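Local coordinates for autoinducer 2-binding protein LsrB (Clostridium saccharobutylicum DSM 13864, PDB 6DSP) that binds the quorum-sensing signal autoinducer-2 in its cyclic tetrahydroxytetrahydrofuran form, as a receptor of the bacterial solute-binding protein 2 family, at residues L240-P253 / N261-C273. Residues are numbered along the deposited sequence; the frame is centred on the assembly and turned at random.
With PAV ((2R,4S)-2-methyl-2,3,3,4-tetrahydroxytetrahydrofuran), chain C.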
ATOM      1  N   LEU A 240     -10.972 -17.106 -17.934  1.00 13.10           N
ATOM      2  CA  LEU A 240      -9.533 -17.295 -17.969  1.00 13.77           C
ATOM      3  C   LEU A 240      -9.024 -17.890 -16.670  1.00 15.01           C
ATOM      4  O   LEU A 240      -9.646 -17.771 -15.607  1.00 15.45           O
ATOM      5  CB  LEU A 240      -8.830 -15.958 -18.183  1.00 14.25           C
ATOM      6  CG  LEU A 240      -9.278 -15.160 -19.411  1.00 14.60           C
ATOM      7  CD1 LEU A 240      -8.534 -13.850 -19.500  1.00 15.75           C
ATOM      8  CD2 LEU A 240      -9.090 -15.942 -20.700  1.00 16.24           C
ATOM      9  N   THR A 241      -7.855 -18.534 -16.766  1.00 15.05           N
ATOM     10  CA  THR A 241      -7.114 -19.005 -15.601  1.00 16.11           C
ATOM     11  C   THR A 241      -5.690 -18.485 -15.681  1.00 14.96           C
ATOM     12  O   THR A 241      -5.305 -17.773 -16.629  1.00 14.94           O
ATOM     13  CB  THR A 241      -7.049 -20.532 -15.567  1.00 17.48           C
ATOM     14  OG1 THR A 241      -6.179 -20.966 -16.624  1.00 18.24           O
ATOM     15  CG2 THR A 241      -8.420 -21.132 -15.722  1.00 17.79           C
ATOM     16  N   ALA A 242      -4.901 -18.822 -14.646  1.00 14.57           N
ATOM     17  CA  ALA A 242      -3.486 -18.476 -14.620  1.00 15.19           C
ATOM     18  C   ALA A 242      -2.729 -19.049 -15.818  1.00 15.58           C
ATOM     19  O   ALA A 242      -1.643 -18.558 -16.140  1.00 15.99           O
ATOM     20  CB  ALA A 242      -2.867 -19.018 -13.336  1.00 15.54           C
ATOM     21  N   LYS A 243      -3.280 -20.051 -16.508  1.00 16.37           N
ATOM     22  CA  LYS A 243      -2.605 -20.558 -17.693  1.00 18.11           C
ATOM     23  C   LYS A 243      -2.765 -19.634 -18.892  1.00 17.76           C
ATOM     24  O   LYS A 243      -1.970 -19.727 -19.841  1.00 18.82           O
ATOM     25  CB  LYS A 243      -3.107 -21.976 -17.996  1.00 22.02           C
ATOM     26  CG  LYS A 243      -2.656 -22.954 -16.925  1.00 27.28           C
ATOM     27  CD  LYS A 243      -1.127 -22.868 -16.756  1.00 32.30           C
ATOM     28  CE  LYS A 243      -0.520 -24.102 -16.120  1.00 34.98           C
ATOM     29  NZ  LYS A 243       0.926 -23.875 -15.874  1.00 36.06           N
ATOM     30  N   ASN A 244      -3.789 -18.770 -18.894  1.00 15.97           N
ATOM     31  CA  ASN A 244      -4.046 -17.858 -20.004  1.00 15.53           C
ATOM     32  C   ASN A 244      -3.329 -16.534 -19.852  1.00 16.07           C
ATOM     33  O   ASN A 244      -2.837 -15.992 -20.843  1.00 17.22           O
ATOM     34  CB  ASN A 244      -5.540 -17.532 -20.092  1.00 15.23           C
ATOM     35  CG  ASN A 244      -6.384 -18.759 -20.358  1.00 15.12           C
ATOM     36  OD1 ASN A 244      -7.150 -19.188 -19.508  1.00 15.61           O
ATOM     37  ND2 ASN A 244      -6.273 -19.302 -21.555  1.00 16.32           N
ATOM     38  N   VAL A 245      -3.275 -16.000 -18.632  1.00 15.43           N
ATOM     39  CA  VAL A 245      -2.770 -14.653 -18.398  1.00 15.08           C
ATOM     40  C   VAL A 245      -2.202 -14.615 -16.990  1.00 14.45           C
ATOM     41  O   VAL A 245      -2.684 -15.322 -16.092  1.00 15.12           O
ATOM     42  CB  VAL A 245      -3.891 -13.605 -18.580  1.00 15.79           C
ATOM     43  CG1 VAL A 245      -5.022 -13.810 -17.537  1.00 16.74           C
ATOM     44  CG2 VAL A 245      -3.327 -12.194 -18.492  1.00 16.56           C
ATOM     45  N   THR A 246      -1.158 -13.808 -16.797  1.00 13.25           N
ATOM     46  CA  THR A 246      -0.547 -13.705 -15.485  1.00 13.28           C
ATOM     47  C   THR A 246      -0.975 -12.411 -14.815  1.00 13.09           C
ATOM     48  O   THR A 246      -0.744 -11.325 -15.341  1.00 14.13           O
ATOM     49  CB  THR A 246       0.977 -13.782 -15.554  1.00 13.89           C
ATOM     50  OG1 THR A 246       1.356 -15.081 -16.078  1.00 14.49           O
ATOM     51  CG2 THR A 246       1.603 -13.547 -14.181  1.00 14.58           C
ATOM     52  N   ILE A 247      -1.599 -12.539 -13.646  1.00 13.06           N
ATOM     53  CA  ILE A 247      -2.037 -11.416 -12.829  1.00 13.43           C
ATOM     54  C   ILE A 247      -1.288 -11.510 -11.513  1.00 13.74           C
ATOM     55  O   ILE A 247      -1.251 -12.580 -10.899  1.00 14.27           O
ATOM     56  CB  ILE A 247      -3.555 -11.490 -12.596  1.00 13.96           C
ATOM     57  CG1 ILE A 247      -4.305 -11.285 -13.918  1.00 15.06           C
ATOM     58  CG2 ILE A 247      -3.983 -10.440 -11.541  1.00 14.32           C
ATOM     59  CD1 ILE A 247      -5.715 -11.831 -13.913  1.00 16.15           C
ATOM     60  N   THR A 248      -0.697 -10.398 -11.081  1.00 13.54           N
ATOM     61  CA  THR A 248      -0.095 -10.368  -9.756  1.00 13.24           C
ATOM     62  C   THR A 248      -0.306  -8.980  -9.192  1.00 12.38           C
ATOM     63  O   THR A 248      -0.884  -8.115  -9.857  1.00 13.39           O
ATOM     64  CB  THR A 248       1.391 -10.769  -9.784  1.00 14.36           C
ATOM     65  OG1 THR A 248       1.827 -11.046  -8.448  1.00 14.71           O
ATOM     66  CG2 THR A 248       2.264  -9.699 -10.433  1.00 15.36           C
ATOM     67  N   GLY A 249       0.136  -8.760  -7.958  1.00 12.35           N
ATOM     68  CA  GLY A 249      -0.120  -7.485  -7.323  1.00 12.51           C
ATOM     69  C   GLY A 249      -0.047  -7.622  -5.823  1.00 12.16           C
ATOM     70  O   GLY A 249       0.548  -8.565  -5.301  1.00 12.94           O
ATOM     71  N   PHE A 250      -0.643  -6.639  -5.143  1.00 12.33           N
ATOM     72  CA  PHE A 250      -0.641  -6.594  -3.686  1.00 11.99           C
ATOM     73  C   PHE A 250      -2.069  -6.662  -3.143  1.00 12.04           C
ATOM     74  O   PHE A 250      -2.920  -5.835  -3.526  1.00 12.91           O
ATOM     75  CB  PHE A 250      -0.017  -5.287  -3.190  1.00 12.42           C
ATOM     76  CG  PHE A 250       1.483  -5.170  -3.415  1.00 12.80           C
ATOM     77  CD1 PHE A 250       2.349  -6.295  -3.355  1.00 13.02           C
ATOM     78  CD2 PHE A 250       2.038  -3.912  -3.630  1.00 13.14           C
ATOM     79  CE1 PHE A 250       3.726  -6.129  -3.519  1.00 13.62           C
ATOM     80  CE2 PHE A 250       3.416  -3.742  -3.783  1.00 13.43           C
ATOM     81  CZ  PHE A 250       4.258  -4.857  -3.729  1.00 13.89           C
ATOM     82  N   ALA A 251      -2.305  -7.567  -2.186  1.00 12.13           N
ATOM     83  CA  ALA A 251      -3.576  -7.602  -1.465  1.00 13.10           C
ATOM     84  C   ALA A 251      -3.405  -8.509  -0.263  1.00 14.01           C
ATOM     85  O   ALA A 251      -2.569  -9.416  -0.270  1.00 14.96           O
ATOM     86  CB  ALA A 251      -4.731  -8.103  -2.347  1.00 13.97           C
ATOM     87  N   SER A 252      -4.206  -8.261   0.776  1.00 14.52           N
ATOM     88  CA  SER A 252      -4.178  -9.143   1.929  1.00 15.49           C
ATOM     89  C   SER A 252      -4.654 -10.542   1.516  1.00 16.07           C
ATOM     90  O   SER A 252      -5.517 -10.695   0.645  1.00 16.19           O
ATOM     91  CB  SER A 252      -4.953  -8.551   3.114  1.00 16.35           C
ATOM     92  OG  SER A 252      -6.248  -8.091   2.736  1.00 16.75           O
ATOM     93  N   PRO A 253      -4.088 -11.587   2.116  1.00 16.23           N
ATOM     94  CA  PRO A 253      -4.268 -12.933   1.545  1.00 16.76           C
ATOM     95  C   PRO A 253      -5.680 -13.480   1.621  1.00 16.10           C
ATOM     96  O   PRO A 253      -6.098 -14.176   0.685  1.00 15.78           O
ATOM     97  CB  PRO A 253      -3.259 -13.781   2.331  1.00 17.63           C
ATOM     98  CG  PRO A 253      -3.032 -12.994   3.623  1.00 18.14           C
ATOM     99  CD  PRO A 253      -3.102 -11.552   3.213  1.00 17.20           C
ATOM    100  N   ASN A 261      -7.306 -20.633  -5.157  1.00 18.28           N
ATOM    101  CA  ASN A 261      -7.817 -22.010  -5.158  1.00 19.57           C
ATOM    102  C   ASN A 261      -8.534 -22.341  -6.463  1.00 19.86           C
ATOM    103  O   ASN A 261      -8.530 -23.502  -6.900  1.00 21.58           O
ATOM    104  CB  ASN A 261      -8.764 -22.239  -3.973  1.00 21.02           C
ATOM    105  CG  ASN A 261      -8.017 -22.399  -2.663  1.00 22.76           C
ATOM    106  OD1 ASN A 261      -6.932 -22.977  -2.632  1.00 23.90           O
ATOM    107  ND2 ASN A 261      -8.595 -21.909  -1.580  1.00 23.57           N
ATOM    108  N   ASP A 262      -9.143 -21.348  -7.099  1.00 18.95           N
ATOM    109  CA  ASP A 262      -9.837 -21.555  -8.367  1.00 19.17           C
ATOM    110  C   ASP A 262      -8.905 -21.446  -9.563  1.00 18.79           C
ATOM    111  O   ASP A 262      -9.379 -21.491 -10.706  1.00 20.02           O
ATOM    112  CB  ASP A 262     -10.977 -20.540  -8.526  1.00 20.99           C
ATOM    113  CG  ASP A 262     -12.127 -20.816  -7.581  1.00 23.55           C
ATOM    114  OD1 ASP A 262     -12.142 -21.933  -7.028  1.00 25.71           O
ATOM    115  OD2 ASP A 262     -13.006 -19.932  -7.395  1.00 24.11           O
ATOM    116  N   GLY A 263      -7.602 -21.266  -9.326  1.00 17.98           N
ATOM    117  CA  GLY A 263      -6.621 -21.275 -10.396  1.00 17.81           C
ATOM    118  C   GLY A 263      -6.562 -20.003 -11.199  1.00 16.01           C
ATOM    119  O   GLY A 263      -6.021 -20.008 -12.310  1.00 16.05           O
ATOM    120  N   ILE A 264      -7.091 -18.894 -10.674  1.00 15.26           N
ATOM    121  CA  ILE A 264      -7.141 -17.674 -11.459  1.00 15.02           C
ATOM    122  C   ILE A 264      -5.786 -16.982 -11.455  1.00 14.84           C
ATOM    123  O   ILE A 264      -5.438 -16.314 -12.437  1.00 15.22           O
ATOM    124  CB  ILE A 264      -8.249 -16.718 -10.943  1.00 15.05           C
ATOM    125  CG1 ILE A 264      -9.599 -17.433 -10.869  1.00 16.27           C
ATOM    126  CG2 ILE A 264      -8.324 -15.456 -11.815  1.00 15.63           C
ATOM    127  CD1 ILE A 264     -10.026 -18.014 -12.198  1.00 17.59           C
ATOM    128  N   LEU A 265      -5.046 -17.055 -10.343  1.00 14.40           N
ATOM    129  CA  LEU A 265      -3.692 -16.507 -10.291  1.00 15.11           C
ATOM    130  C   LEU A 265      -2.836 -17.413  -9.418  1.00 15.53           C
ATOM    131  O   LEU A 265      -3.329 -18.099  -8.525  1.00 16.19           O
ATOM    132  CB  LEU A 265      -3.630 -15.043  -9.778  1.00 15.27           C
ATOM    133  CG  LEU A 265      -3.671 -14.811  -8.260  1.00 15.09           C
ATOM    134  CD1 LEU A 265      -3.329 -13.350  -7.927  1.00 14.99           C
ATOM    135  CD2 LEU A 265      -5.039 -15.145  -7.687  1.00 15.47           C
ATOM    136  N   THR A 266      -1.532 -17.326  -9.634  1.00 15.55           N
ATOM    137  CA  THR A 266      -0.591 -18.165  -8.923  1.00 16.26           C
ATOM    138  C   THR A 266      -0.001 -17.487  -7.702  1.00 15.50           C
ATOM    139  O   THR A 266       0.279 -18.163  -6.707  1.00 16.27           O
ATOM    140  CB  THR A 266       0.574 -18.518  -9.886  1.00 19.44           C
ATOM    141  OG1 THR A 266       0.035 -19.139 -11.063  1.00 22.91           O
ATOM    142  CG2 THR A 266       1.572 -19.448  -9.222  1.00 20.55           C
ATOM    143  N   ARG A 267       0.220 -16.170  -7.746  1.00 14.44           N
ATOM    144  CA  ARG A 267       1.154 -15.560  -6.814  1.00 14.57           C
ATOM    145  C   ARG A 267       0.828 -14.080  -6.690  1.00 13.66           C
ATOM    146  O   ARG A 267       0.560 -13.417  -7.692  1.00 14.34           O
ATOM    147  CB  ARG A 267       2.583 -15.743  -7.364  1.00 15.71           C
ATOM    148  CG  ARG A 267       3.676 -15.055  -6.567  1.00 16.76           C
ATOM    149  CD  ARG A 267       5.043 -15.348  -7.212  1.00 17.28           C
ATOM    150  NE  ARG A 267       5.519 -16.708  -6.986  1.00 17.77           N
ATOM    151  CZ  ARG A 267       5.426 -17.711  -7.868  1.00 18.86           C
ATOM    152  NH1 ARG A 267       4.837 -17.518  -9.052  1.00 19.60           N
ATOM    153  NH2 ARG A 267       5.925 -18.907  -7.556  1.00 19.66           N
ATOM    154  N   TRP A 268       0.888 -13.569  -5.462  1.00 13.54           N
ATOM    155  CA  TRP A 268       0.741 -12.134  -5.197  1.00 13.23           C
ATOM    156  C   TRP A 268       1.468 -11.879  -3.891  1.00 13.47           C
ATOM    157  O   TRP A 268       1.982 -12.810  -3.276  1.00 14.32           O
ATOM    158  CB  TRP A 268      -0.752 -11.731  -5.137  1.00 13.35           C
ATOM    159  CG  TRP A 268      -1.453 -12.177  -3.884  1.00 13.82           C
ATOM    160  CD1 TRP A 268      -1.786 -11.387  -2.830  1.00 14.46           C
ATOM    161  CD2 TRP A 268      -1.935 -13.493  -3.580  1.00 14.43           C
ATOM    162  NE1 TRP A 268      -2.412 -12.126  -1.872  1.00 14.51           N
ATOM    163  CE2 TRP A 268      -2.502 -13.433  -2.289  1.00 14.86           C
ATOM    164  CE3 TRP A 268      -1.899 -14.731  -4.256  1.00 15.30           C
ATOM    165  CZ2 TRP A 268      -3.042 -14.554  -1.655  1.00 15.79           C
ATOM    166  CZ3 TRP A 268      -2.449 -15.850  -3.620  1.00 16.73           C
ATOM    167  CH2 TRP A 268      -3.009 -15.749  -2.336  1.00 16.13           C
ATOM    168  N   GLY A 269       1.521 -10.615  -3.461  1.00 12.78           N
ATOM    169  CA  GLY A 269       2.263 -10.292  -2.261  1.00 14.02           C
ATOM    170  C   GLY A 269       1.573  -9.307  -1.340  1.00 13.47           C
ATOM    171  O   GLY A 269       0.570  -8.669  -1.690  1.00 12.91           O
ATOM    172  N   LEU A 270       2.166  -9.167  -0.162  1.00 13.47           N
ATOM    173  CA  LEU A 270       1.820  -8.091   0.767  1.00 13.17           C
ATOM    174  C   LEU A 270       2.901  -8.073   1.838  1.00 13.54           C
ATOM    175  O   LEU A 270       4.094  -8.189   1.517  1.00 14.15           O
ATOM    176  CB  LEU A 270       0.400  -8.225   1.349  1.00 13.14           C
ATOM    177  CG  LEU A 270      -0.155  -6.858   1.818  1.00 13.29           C
ATOM    178  CD1 LEU A 270      -0.640  -5.973   0.670  1.00 14.57           C
ATOM    179  CD2 LEU A 270      -1.260  -7.074   2.859  1.00 14.44           C
ATOM    180  N   TRP A 271       2.498  -7.884   3.087  1.00 13.91           N
ATOM    181  CA  TRP A 271       3.354  -7.649   4.246  1.00 13.47           C
ATOM    182  C   TRP A 271       2.371  -7.636   5.415  1.00 14.39           C
ATOM    183  O   TRP A 271       1.152  -7.724   5.211  1.00 14.65           O
ATOM    184  CB  TRP A 271       4.114  -6.301   4.115  1.00 12.95           C
ATOM    185  CG  TRP A 271       3.203  -5.148   3.776  1.00 13.14           C
ATOM    186  CD1 TRP A 271       2.448  -4.419   4.662  1.00 13.28           C
ATOM    187  CD2 TRP A 271       2.882  -4.643   2.471  1.00 12.47           C
ATOM    188  NE1 TRP A 271       1.677  -3.496   3.995  1.00 13.19           N
ATOM    189  CE2 TRP A 271       1.922  -3.604   2.644  1.00 12.63           C
ATOM    190  CE3 TRP A 271       3.335  -4.932   1.179  1.00 13.16           C
ATOM    191  CZ2 TRP A 271       1.411  -2.878   1.563  1.00 12.64           C
ATOM    192  CZ3 TRP A 271       2.817  -4.208   0.109  1.00 12.97           C
ATOM    193  CH2 TRP A 271       1.856  -3.195   0.312  1.00 13.12           C
ATOM    194  N   ASP A 272       2.878  -7.498   6.638  1.00 15.19           N
ATOM    195  CA  ASP A 272       2.001  -7.619   7.807  1.00 16.06           C
ATOM    196  C   ASP A 272       1.340  -6.263   8.047  1.00 15.37           C
ATOM    197  O   ASP A 272       1.850  -5.416   8.781  1.00 15.54           O
ATOM    198  CB  ASP A 272       2.798  -8.103   9.014  1.00 18.55           C
ATOM    199  CG  ASP A 272       1.938  -8.371  10.222  1.00 21.89           C
ATOM    200  OD1 ASP A 272       0.786  -7.885  10.309  1.00 22.01           O
ATOM    201  OD2 ASP A 272       2.463  -9.068  11.110  1.00 25.00           O
ATOM    202  N   CYS A 273       0.191  -6.036   7.391  1.00 14.86           N
ATOM    203  CA  CYS A 273      -0.439  -4.726   7.504  1.00 14.49           C
ATOM    204  C   CYS A 273      -1.053  -4.487   8.880  1.00 14.87           C
ATOM    205  O   CYS A 273      -1.204  -3.327   9.269  1.00 14.73           O
ATOM    206  CB  CYS A 273      -1.460  -4.491   6.388  1.00 14.93           C
ATOM    207  SG  CYS A 273      -2.901  -5.563   6.487  1.00 16.34           S
TER
HETATM  208  O2  PAV C 401      -1.216  -1.852  -2.573  1.00 16.29           O
HETATM  209  C2  PAV C 401      -1.939  -1.440  -1.395  1.00 12.17           C
HETATM  210  C1  PAV C 401      -2.178  -2.603  -0.406  1.00 16.09           C
HETATM  211  O5  PAV C 401      -3.350  -1.151  -1.921  1.00 11.84           O
HETATM  212  C5  PAV C 401      -3.922  -0.268  -1.057  1.00 12.63           C
HETATM  213  C4  PAV C 401      -2.827   0.216  -0.088  1.00 13.53           C
HETATM  214  O4  PAV C 401      -2.899   1.628   0.081  1.00 12.39           O
HETATM  215  C3  PAV C 401      -1.556  -0.280  -0.786  1.00 12.52           C
HETATM  216  O3  PAV C 401      -0.547  -0.531   0.154  1.00 13.45           O
HETATM  217  O13 PAV C 401      -1.137   0.656  -1.753  1.00 12.53           O
HETATM  218  O   HOH W   1      -3.270 -14.991 -13.463  1.00 14.76           O
HETATM  219  O   HOH W   2       0.515 -14.782 -10.364  1.00 13.89           O
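Phe250, just past strand 246-249, forms a single parallel bridge with Gly269 of strand 268-270. The first strand is the edge strand of the four-stranded parallel sheet of one lobe. The chain returns beside it through helix 257-261 and reaches the ligand cleft. Gly269 N donates to Gly249 O (2.9 Å), and Gly269 O accepts from Ala251 N (3.1 Å). Between residues 245-248 and 264-267 a side chain and two waters make the links. Thr248 has its hydroxyl anti to the backbone N (chi1 -166°), which lets OG1 donate to Arg267 O at 2.8 Å, from above the carbonyl plane. One water joins Ile247 O to Arg267 O; another ties Val245 O and Ile247 N to Ile264 O. Ala242 N gives a nearly straight bond to Gly263 O. The Trp268 indole turns its edge to Ala251 and Pro253, with NE1 weakly bonded to Ala251 O. Beyond the bridge the edge of Trp271 meets the face of Phe250 in a T-shaped stack, planes at 75°, with CZ3 over the ring centre. Trp271 CZ2 lies 3.4 Å from PAV O3, and Leu270 CD1 faces the ligand methyl C1. This is consistent with backbone bonds holding Phe250, Leu270 and Trp271 as an aromatic and apolar wall, while Asp110, Asp167 and Lys29 hydrogen-bond the ligand.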